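Local coordinates for protein transaminase (PDB 5G0A) that probably transfers amino groups between amines and keto compounds with S selectivity, using pyridoxal-5'-phosphate as its cofactor, at residues B[423-428]-B[461-466]; B[269-274]-B[296-301]. All blocks are in the same frame, centred on the assembly; numbering follows the deposited sequence.

Interaction 1 of 2, residues B[423-428]-B[461-466]; sequences MKKALE and LDYALD
Tyr-463 reaches across from helix 451-468 to Glu-428, and its hydroxyl donates a hydrogen bond to the carboxylate, OH to OE1 2.6 Å. The ring gets there because CG stands anti to the backbone N (chi1 176°), which carries the long, rigid side chain out toward the neighbouring helix. OE1 meets the ring at its edge, near its plane, with the carboxylate turned 64° from it, and takes the hydroxyl on its syn side, somewhat out of the carboxylate plane. At the same edge the backbone oxygen Lys-425 O lies 3.5 Å from Tyr-463 CE2. Glu-428 is extended beyond CG, which carries its carboxylate to the phenol. Its other oxygen, OE2, is also met on the syn side, by Lys-425 NZ at 2.8 Å in a salt bridge within the same segment. One carboxylate is thereby gripped through both oxygens, which should restrict its rotation.

Lys-425 folds back to make this bridge, with bends at chi2 and chi3 that bring NZ beside the phenol, 4.1 Å from Tyr-463 OH. The lysine also makes a cation-pi contact with Tyr-467, one turn further along the partner helix. The aliphatic root of the lysine packs on a small residue, Lys-425 CB lying 4.1 Å from Ala-464 CB. Ala-464 and Ala-426 suit the buried side of the contact, since their short side chains let the helix axes approach to 8.2 Å; Ile-422 also packs against Ala-464. With the axes at 128°, this is an obliquely antiparallel helix-helix packing, alanines inside and a polar network toward the more exposed side, in the C-terminal part of a class-III aminotransferase.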
ATOM      1  N   MET B 423     -15.223 -32.405  19.912  1.00 40.27           N
ATOM      2  CA  MET B 423     -14.594 -33.229  18.868  1.00 39.76           C
ATOM      3  C   MET B 423     -13.888 -34.440  19.478  1.00 40.26           C
ATOM      4  O   MET B 423     -14.075 -35.573  19.031  1.00 40.17           O
ATOM      5  CB  MET B 423     -13.615 -32.398  18.027  1.00 41.28           C
ATOM      6  CG  MET B 423     -12.865 -33.188  16.953  1.00 43.55           C
ATOM      7  SD  MET B 423     -11.722 -32.146  16.015  1.00 50.93           S
ATOM      8  CE  MET B 423     -10.372 -31.992  17.180  1.00 51.64           C
ATOM      9  N   LYS B 424     -13.093 -34.196  20.512  1.00 40.79           N
ATOM     10  CA  LYS B 424     -12.301 -35.256  21.139  1.00 44.15           C
ATOM     11  C   LYS B 424     -13.192 -36.353  21.718  1.00 42.41           C
ATOM     12  O   LYS B 424     -12.877 -37.535  21.603  1.00 42.71           O
ATOM     13  CB  LYS B 424     -11.377 -34.671  22.212  1.00 47.31           C
ATOM     14  CG  LYS B 424     -10.163 -35.528  22.522  1.00 53.79           C
ATOM     15  CD  LYS B 424      -9.349 -34.966  23.677  1.00 57.55           C
ATOM     16  CE  LYS B 424      -8.149 -35.859  23.970  1.00 59.94           C
ATOM     17  NZ  LYS B 424      -7.623 -35.682  25.356  1.00 60.58           N
ATOM     18  N   LYS B 425     -14.326 -35.961  22.299  1.00 43.57           N
ATOM     19  CA  LYS B 425     -15.243 -36.914  22.920  1.00 41.50           C
ATOM     20  C   LYS B 425     -16.025 -37.715  21.883  1.00 43.35           C
ATOM     21  O   LYS B 425     -16.169 -38.935  22.007  1.00 40.28           O
ATOM     22  CB  LYS B 425     -16.198 -36.204  23.901  1.00 45.01           C
ATOM     23  CG  LYS B 425     -15.523 -35.562  25.111  1.00 45.68           C
ATOM     24  CD  LYS B 425     -14.554 -36.486  25.847  1.00 49.10           C
ATOM     25  CE  LYS B 425     -15.279 -37.571  26.628  1.00 47.83           C
ATOM     26  NZ  LYS B 425     -14.311 -38.423  27.369  1.00 48.86           N
ATOM     27  N   ALA B 426     -16.511 -37.041  20.844  1.00 40.28           N
ATOM     28  CA  ALA B 426     -17.232 -37.738  19.781  1.00 40.12           C
ATOM     29  C   ALA B 426     -16.357 -38.786  19.073  1.00 38.81           C
ATOM     30  O   ALA B 426     -16.870 -39.804  18.596  1.00 40.10           O
ATOM     31  CB  ALA B 426     -17.829 -36.748  18.793  1.00 35.66           C
ATOM     32  N   LEU B 427     -15.044 -38.557  19.046  1.00 40.48           N
ATOM     33  CA  LEU B 427     -14.099 -39.479  18.391  1.00 41.55           C
ATOM     34  C   LEU B 427     -14.091 -40.882  19.007  1.00 43.47           C
ATOM     35  O   LEU B 427     -13.895 -41.882  18.311  1.00 42.97           O
ATOM     36  CB  LEU B 427     -12.678 -38.897  18.393  1.00 43.71           C
ATOM     37  CG  LEU B 427     -11.603 -39.590  17.540  1.00 47.14           C
ATOM     38  CD1 LEU B 427     -11.986 -39.642  16.062  1.00 47.65           C
ATOM     39  CD2 LEU B 427     -10.250 -38.917  17.722  1.00 47.83           C
ATOM     40  N   GLU B 428     -14.304 -40.950  20.318  1.00 46.58           N
ATOM     41  CA  GLU B 428     -14.453 -42.232  21.011  1.00 45.55           C
ATOM     42  C   GLU B 428     -15.577 -43.072  20.404  1.00 43.74           C
ATOM     43  O   GLU B 428     -15.537 -44.305  20.466  1.00 46.03           O
ATOM     44  CB  GLU B 428     -14.730 -42.006  22.499  1.00 44.99           C
ATOM     45  CG  GLU B 428     -13.687 -41.168  23.219  1.00 45.55           C
ATOM     46  CD  GLU B 428     -14.066 -40.874  24.660  1.00 49.05           C
ATOM     47  OE1 GLU B 428     -15.027 -41.494  25.163  1.00 49.11           O
ATOM     48  OE2 GLU B 428     -13.404 -40.025  25.288  1.00 47.15           O
ATOM     49  N   LEU B 461     -22.663 -36.645  19.358  1.00 39.83           N
ATOM     50  CA  LEU B 461     -22.783 -35.283  19.859  1.00 39.67           C
ATOM     51  C   LEU B 461     -23.496 -35.285  21.224  1.00 41.86           C
ATOM     52  O   LEU B 461     -23.093 -34.565  22.133  1.00 41.66           O
ATOM     53  CB  LEU B 461     -23.544 -34.414  18.848  1.00 39.66           C
ATOM     54  CG  LEU B 461     -23.783 -32.939  19.183  1.00 38.89           C
ATOM     55  CD1 LEU B 461     -22.492 -32.273  19.637  1.00 41.34           C
ATOM     56  CD2 LEU B 461     -24.388 -32.217  17.986  1.00 40.08           C
ATOM     57  N   ASP B 462     -24.542 -36.103  21.339  1.00 41.47           N
ATOM     58  CA  ASP B 462     -25.312 -36.274  22.583  1.00 42.78           C
ATOM     59  C   ASP B 462     -24.327 -36.646  23.700  1.00 44.76           C
ATOM     60  O   ASP B 462     -24.203 -35.929  24.694  1.00 47.86           O
ATOM     61  CB  ASP B 462     -26.372 -37.367  22.369  1.00 42.35           C
ATOM     62  CG  ASP B 462     -27.509 -37.351  23.414  1.00 43.24           C
ATOM     63  OD1 ASP B 462     -27.557 -36.471  24.302  1.00 41.70           O
ATOM     64  OD2 ASP B 462     -28.376 -38.240  23.310  1.00 42.02           O
ATOM     65  N   TYR B 463     -23.598 -37.740  23.493  1.00 46.48           N
ATOM     66  CA  TYR B 463     -22.493 -38.163  24.361  1.00 46.21           C
ATOM     67  C   TYR B 463     -21.490 -37.047  24.679  1.00 48.45           C
ATOM     68  O   TYR B 463     -21.054 -36.906  25.827  1.00 48.59           O
ATOM     69  CB  TYR B 463     -21.770 -39.361  23.723  1.00 47.69           C
ATOM     70  CG  TYR B 463     -20.554 -39.834  24.481  1.00 48.01           C
ATOM     71  CD1 TYR B 463     -20.689 -40.633  25.619  1.00 51.10           C
ATOM     72  CD2 TYR B 463     -19.265 -39.494  24.062  1.00 46.36           C
ATOM     73  CE1 TYR B 463     -19.577 -41.065  26.322  1.00 49.50           C
ATOM     74  CE2 TYR B 463     -18.150 -39.927  24.758  1.00 47.52           C
ATOM     75  CZ  TYR B 463     -18.313 -40.715  25.883  1.00 48.47           C
ATOM     76  OH  TYR B 463     -17.218 -41.144  26.589  1.00 47.57           O
ATOM     77  N   ALA B 464     -21.115 -36.269  23.663  1.00 45.39           N
ATOM     78  CA  ALA B 464     -20.134 -35.191  23.811  1.00 45.46           C
ATOM     79  C   ALA B 464     -20.636 -34.060  24.713  1.00 44.78           C
ATOM     80  O   ALA B 464     -19.904 -33.570  25.583  1.00 45.24           O
ATOM     81  CB  ALA B 464     -19.746 -34.637  22.439  1.00 43.29           C
ATOM     82  N   LEU B 465     -21.879 -33.645  24.484  1.00 43.81           N
ATOM     83  CA  LEU B 465     -22.486 -32.546  25.229  1.00 47.22           C
ATOM     84  C   LEU B 465     -22.786 -32.929  26.682  1.00 49.82           C
ATOM     85  O   LEU B 465     -22.741 -32.077  27.568  1.00 50.76           O
ATOM     86  CB  LEU B 465     -23.745 -32.042  24.515  1.00 46.58           C
ATOM     87  CG  LEU B 465     -23.525 -31.338  23.165  1.00 43.48           C
ATOM     88  CD1 LEU B 465     -24.850 -31.031  22.496  1.00 43.65           C
ATOM     89  CD2 LEU B 465     -22.692 -30.067  23.297  1.00 45.40           C
ATOM     90  N   ASP B 466     -23.081 -34.207  26.922  1.00 53.42           N
ATOM     91  CA  ASP B 466     -23.194 -34.724  28.289  1.00 55.18           C
ATOM     92  C   ASP B 466     -21.926 -34.400  29.070  1.00 55.18           C
ATOM     93  O   ASP B 466     -21.990 -33.872  30.177  1.00 55.37           O
ATOM     94  CB  ASP B 466     -23.418 -36.241  28.292  1.00 56.76           C
ATOM     95  CG  ASP B 466     -24.885 -36.632  28.203  1.00 58.78           C
ATOM     96  OD1 ASP B 466     -25.774 -35.803  28.511  1.00 61.18           O
ATOM     97  OD2 ASP B 466     -25.147 -37.796  27.836  1.00 60.14           O
TER

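Interaction 2 of 2, residues B[269-274]-B[296-301]; sequences DEVLTG and MGKGLS. With PLP (pyridoxal-5'-phosphate), chain K.
The cofactor site of a fold-type I aminotransferase is built here from the ends of strands 265-269 and 293-296 and the loops that follow them. Lys-298 is joined covalently to pyridoxal-5'-phosphate, NZ to C4A 1.5 Å. Its chain runs out extended and turns only at chi4 (118°), bringing the amine to the ring substituent. Asp-269 OD2 lies 2.8 Å from the pyridine N1, a pairing that in fold-type I enzymes is thought to help keep the ring nitrogen protonated, and is also hydrogen-bonded to His-149; OD1 takes the Val-271 N-H in an Asx turn, fixing the carboxylate. Replacing Asp-269 by an alanine is likely to leave N1 without its carboxylate mate and Val-271 N without the Asx-turn acceptor.

Val-271 wedges between cofactor and loop. Its CG1 supports the ring, 3.6 Å from C4, while the other branch, CG2, rests 3.6 Å from Met-296 C. Val-271 also flanks the lysine chain leading to the cofactor, its O 3.3 Å from Lys-298 CB and its CG1 3.7 Å from Lys-298 CG. Its branched, rigid shape suits a platform for a flat ring. Leu-272 CB lies 3.3 Å from O3 of the cofactor. Two waters join the backbones: one bridges Glu-270 O and Gly-297 N, the other Val-271 O, Gly-274 O and Gly-299 N.

Met-296 packs on strand 308-313, Leu-272 on strand 387-392 and Leu-300 on helix 335-350, while Thr-330 of the second subunit packs on Lys-298 and hydrogen-bonds to the cofactor.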
ATOM      1  N   ASP B 269     -19.636 -15.014  -2.531  1.00 21.61           N
ATOM      2  CA  ASP B 269     -18.666 -16.098  -2.505  1.00 22.10           C
ATOM      3  C   ASP B 269     -19.403 -17.393  -2.177  1.00 23.04           C
ATOM      4  O   ASP B 269     -19.844 -17.588  -1.038  1.00 23.18           O
ATOM      5  CB  ASP B 269     -17.593 -15.790  -1.441  1.00 22.88           C
ATOM      6  CG  ASP B 269     -16.433 -16.799  -1.455  1.00 24.24           C
ATOM      7  OD1 ASP B 269     -16.557 -17.868  -2.095  1.00 23.07           O
ATOM      8  OD2 ASP B 269     -15.396 -16.492  -0.828  1.00 22.86           O
ATOM      9  N   GLU B 270     -19.556 -18.247  -3.193  1.00 21.86           N
ATOM     10  CA  GLU B 270     -20.274 -19.513  -3.053  1.00 21.96           C
ATOM     11  C   GLU B 270     -19.335 -20.698  -2.974  1.00 22.90           C
ATOM     12  O   GLU B 270     -19.751 -21.822  -3.237  1.00 23.60           O
ATOM     13  CB  GLU B 270     -21.193 -19.730  -4.261  1.00 21.90           C
ATOM     14  CG  GLU B 270     -22.440 -18.832  -4.332  1.00 23.42           C
ATOM     15  CD  GLU B 270     -23.527 -19.215  -3.326  1.00 24.13           C
ATOM     16  OE1 GLU B 270     -23.551 -20.371  -2.829  1.00 23.35           O
ATOM     17  OE2 GLU B 270     -24.389 -18.355  -3.031  1.00 24.51           O
ATOM     18  N   VAL B 271     -18.063 -20.469  -2.662  1.00 22.71           N
ATOM     19  CA  VAL B 271     -17.127 -21.606  -2.660  1.00 22.74           C
ATOM     20  C   VAL B 271     -17.564 -22.650  -1.651  1.00 24.49           C
ATOM     21  O   VAL B 271     -17.503 -23.843  -1.936  1.00 23.70           O
ATOM     22  CB  VAL B 271     -15.671 -21.168  -2.360  1.00 22.83           C
ATOM     23  CG1 VAL B 271     -14.776 -22.389  -2.105  1.00 22.24           C
ATOM     24  CG2 VAL B 271     -15.132 -20.357  -3.528  1.00 22.45           C
ATOM     25  N   LEU B 272     -18.014 -22.206  -0.476  1.00 23.26           N
ATOM     26  CA  LEU B 272     -18.511 -23.157   0.509  1.00 25.83           C
ATOM     27  C   LEU B 272     -20.008 -23.456   0.378  1.00 25.93           C
ATOM     28  O   LEU B 272     -20.409 -24.631   0.435  1.00 25.30           O
ATOM     29  CB  LEU B 272     -18.143 -22.729   1.927  1.00 26.42           C
ATOM     30  CG  LEU B 272     -18.361 -23.794   3.009  1.00 30.25           C
ATOM     31  CD1 LEU B 272     -17.204 -23.805   4.009  1.00 32.08           C
ATOM     32  CD2 LEU B 272     -19.706 -23.572   3.687  1.00 29.79           C
ATOM     33  N   THR B 273     -20.830 -22.428   0.189  1.00 24.80           N
ATOM     34  CA  THR B 273     -22.293 -22.662   0.174  1.00 24.32           C
ATOM     35  C   THR B 273     -22.832 -23.201  -1.146  1.00 25.10           C
ATOM     36  O   THR B 273     -24.032 -23.525  -1.249  1.00 26.53           O
ATOM     37  CB  THR B 273     -23.077 -21.387   0.527  1.00 23.94           C
ATOM     38  OG1 THR B 273     -22.689 -20.348  -0.383  1.00 25.22           O
ATOM     39  CG2 THR B 273     -22.797 -20.973   1.976  1.00 26.23           C
ATOM     40  N   GLY B 274     -21.969 -23.288  -2.157  1.00 22.86           N
ATOM     41  CA  GLY B 274     -22.381 -23.687  -3.480  1.00 25.31           C
ATOM     42  C   GLY B 274     -22.678 -25.171  -3.639  1.00 24.74           C
ATOM     43  O   GLY B 274     -22.241 -25.999  -2.844  1.00 26.82           O
ATOM     44  N   MET B 296     -16.723 -20.015  -6.969  1.00 21.92           N
ATOM     45  CA  MET B 296     -17.036 -21.444  -6.737  1.00 22.53           C
ATOM     46  C   MET B 296     -15.762 -22.248  -6.560  1.00 21.09           C
ATOM     47  O   MET B 296     -14.706 -21.889  -7.069  1.00 22.02           O
ATOM     48  CB  MET B 296     -17.823 -22.023  -7.923  1.00 22.17           C
ATOM     49  CG  MET B 296     -19.208 -21.401  -8.112  1.00 23.15           C
ATOM     50  SD  MET B 296     -19.896 -21.752  -9.734  1.00 25.11           S
ATOM     51  CE  MET B 296     -19.060 -20.507 -10.717  1.00 23.77           C
ATOM     52  N   GLY B 297     -15.904 -23.354  -5.849  1.00 22.15           N
ATOM     53  CA  GLY B 297     -14.819 -24.306  -5.544  1.00 21.32           C
ATOM     54  C   GLY B 297     -15.518 -25.459  -4.813  1.00 24.03           C
ATOM     55  O   GLY B 297     -16.735 -25.631  -4.947  1.00 22.70           O
ATOM     56  N   LYS B 298     -14.750 -26.259  -4.078  1.00 22.82           N
ATOM     57  CA  LYS B 298     -15.302 -27.300  -3.149  1.00 23.17           C
ATOM     58  C   LYS B 298     -16.337 -28.198  -3.812  1.00 23.69           C
ATOM     59  O   LYS B 298     -15.964 -29.117  -4.563  1.00 24.35           O
ATOM     60  CB  LYS B 298     -15.796 -26.630  -1.854  1.00 22.84           C
ATOM     61  CG  LYS B 298     -14.644 -25.990  -1.078  1.00 25.24           C
ATOM     62  CD  LYS B 298     -15.055 -25.412   0.278  1.00 25.78           C
ATOM     63  CE  LYS B 298     -13.841 -25.089   1.186  1.00 27.64           C
ATOM     64  NZ  LYS B 298     -13.786 -23.648   1.480  1.00 31.18           N
ATOM     65  N   GLY B 299     -17.631 -27.912  -3.605  1.00 23.33           N
ATOM     66  CA  GLY B 299     -18.714 -28.704  -4.237  1.00 23.31           C
ATOM     67  C   GLY B 299     -18.824 -28.643  -5.754  1.00 24.40           C
ATOM     68  O   GLY B 299     -19.527 -29.463  -6.356  1.00 25.01           O
ATOM     69  N   LEU B 300     -18.131 -27.677  -6.377  1.00 22.32           N
ATOM     70  CA  LEU B 300     -18.012 -27.611  -7.832  1.00 23.49           C
ATOM     71  C   LEU B 300     -17.560 -28.934  -8.475  1.00 24.06           C
ATOM     72  O   LEU B 300     -18.094 -29.349  -9.522  1.00 23.33           O
ATOM     73  CB  LEU B 300     -17.044 -26.476  -8.233  1.00 23.95           C
ATOM     74  CG  LEU B 300     -16.733 -26.338  -9.731  1.00 23.35           C
ATOM     75  CD1 LEU B 300     -17.971 -25.993 -10.563  1.00 24.35           C
ATOM     76  CD2 LEU B 300     -15.583 -25.346 -10.000  1.00 23.18           C
ATOM     77  N   SER B 301     -16.591 -29.577  -7.838  1.00 23.58           N
ATOM     78  CA  SER B 301     -16.189 -30.926  -8.218  1.00 23.31           C
ATOM     79  C   SER B 301     -16.348 -31.954  -7.093  1.00 23.35           C
ATOM     80  O   SER B 301     -15.939 -33.111  -7.277  1.00 23.65           O
ATOM     81  CB  SER B 301     -14.721 -30.926  -8.705  1.00 24.14           C
ATOM     82  OG  SER B 301     -13.861 -30.643  -7.613  1.00 24.13           O
TER
HETATM   83  N1  PLP K1298     -14.126 -18.844   0.021  1.00 22.01           N
HETATM   84  C2  PLP K1298     -14.848 -19.519   0.947  1.00 23.29           C
HETATM   85  C2A PLP K1298     -16.166 -18.957   1.432  1.00 24.59           C
HETATM   86  C3  PLP K1298     -14.385 -20.844   1.421  1.00 25.42           C
HETATM   87  O3  PLP K1298     -15.086 -21.572   2.302  1.00 27.98           O
HETATM   88  C4  PLP K1298     -13.115 -21.375   0.901  1.00 25.67           C
HETATM   89  C4A PLP K1298     -12.624 -22.757   1.334  1.00 30.20           C
HETATM   90  C5  PLP K1298     -12.407 -20.506  -0.070  1.00 23.64           C
HETATM   91  C6  PLP K1298     -12.940 -19.279  -0.436  1.00 23.42           C
HETATM   92  C5A PLP K1298     -11.050 -20.887  -0.645  1.00 24.74           C
HETATM   93  O4P PLP K1298     -11.062 -22.088  -1.387  1.00 24.58           O
HETATM   94  P   PLP K1298      -9.661 -22.886  -1.531  1.00 23.59           P
HETATM   95  O1P PLP K1298     -10.065 -23.942  -2.523  1.00 23.94           O
HETATM   96  O2P PLP K1298      -8.583 -21.938  -2.028  1.00 23.11           O
HETATM   97  O3P PLP K1298      -9.360 -23.427  -0.159  1.00 23.96           O
HETATM   98  O   HOH W   1     -18.841 -23.596  -5.110  1.00 22.91           O
HETATM   99  O   HOH W   2     -19.329 -25.625  -2.941  1.00 24.88           O

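Along the chain the two contacts come in series: 269-274 and 296-301 of interaction 2 are complete well before 423-428 and 461-466 of interaction 1 begin. Their centres are 29 Å apart and their nearest atoms about 16 Å, so they do not touch. Interaction 2 lies near the middle of the chain, at the ends of two neighbouring parallel strands of the seven-stranded sheet, and is buried around the cofactor. Interaction 1 joins helices 418-427 and 451-468 nearer the outside, 24 Å from the chain centre. Both fall within one aminotransferase class-III range, pairing a cofactor-holding core with peripheral helix packing away from the cofactor.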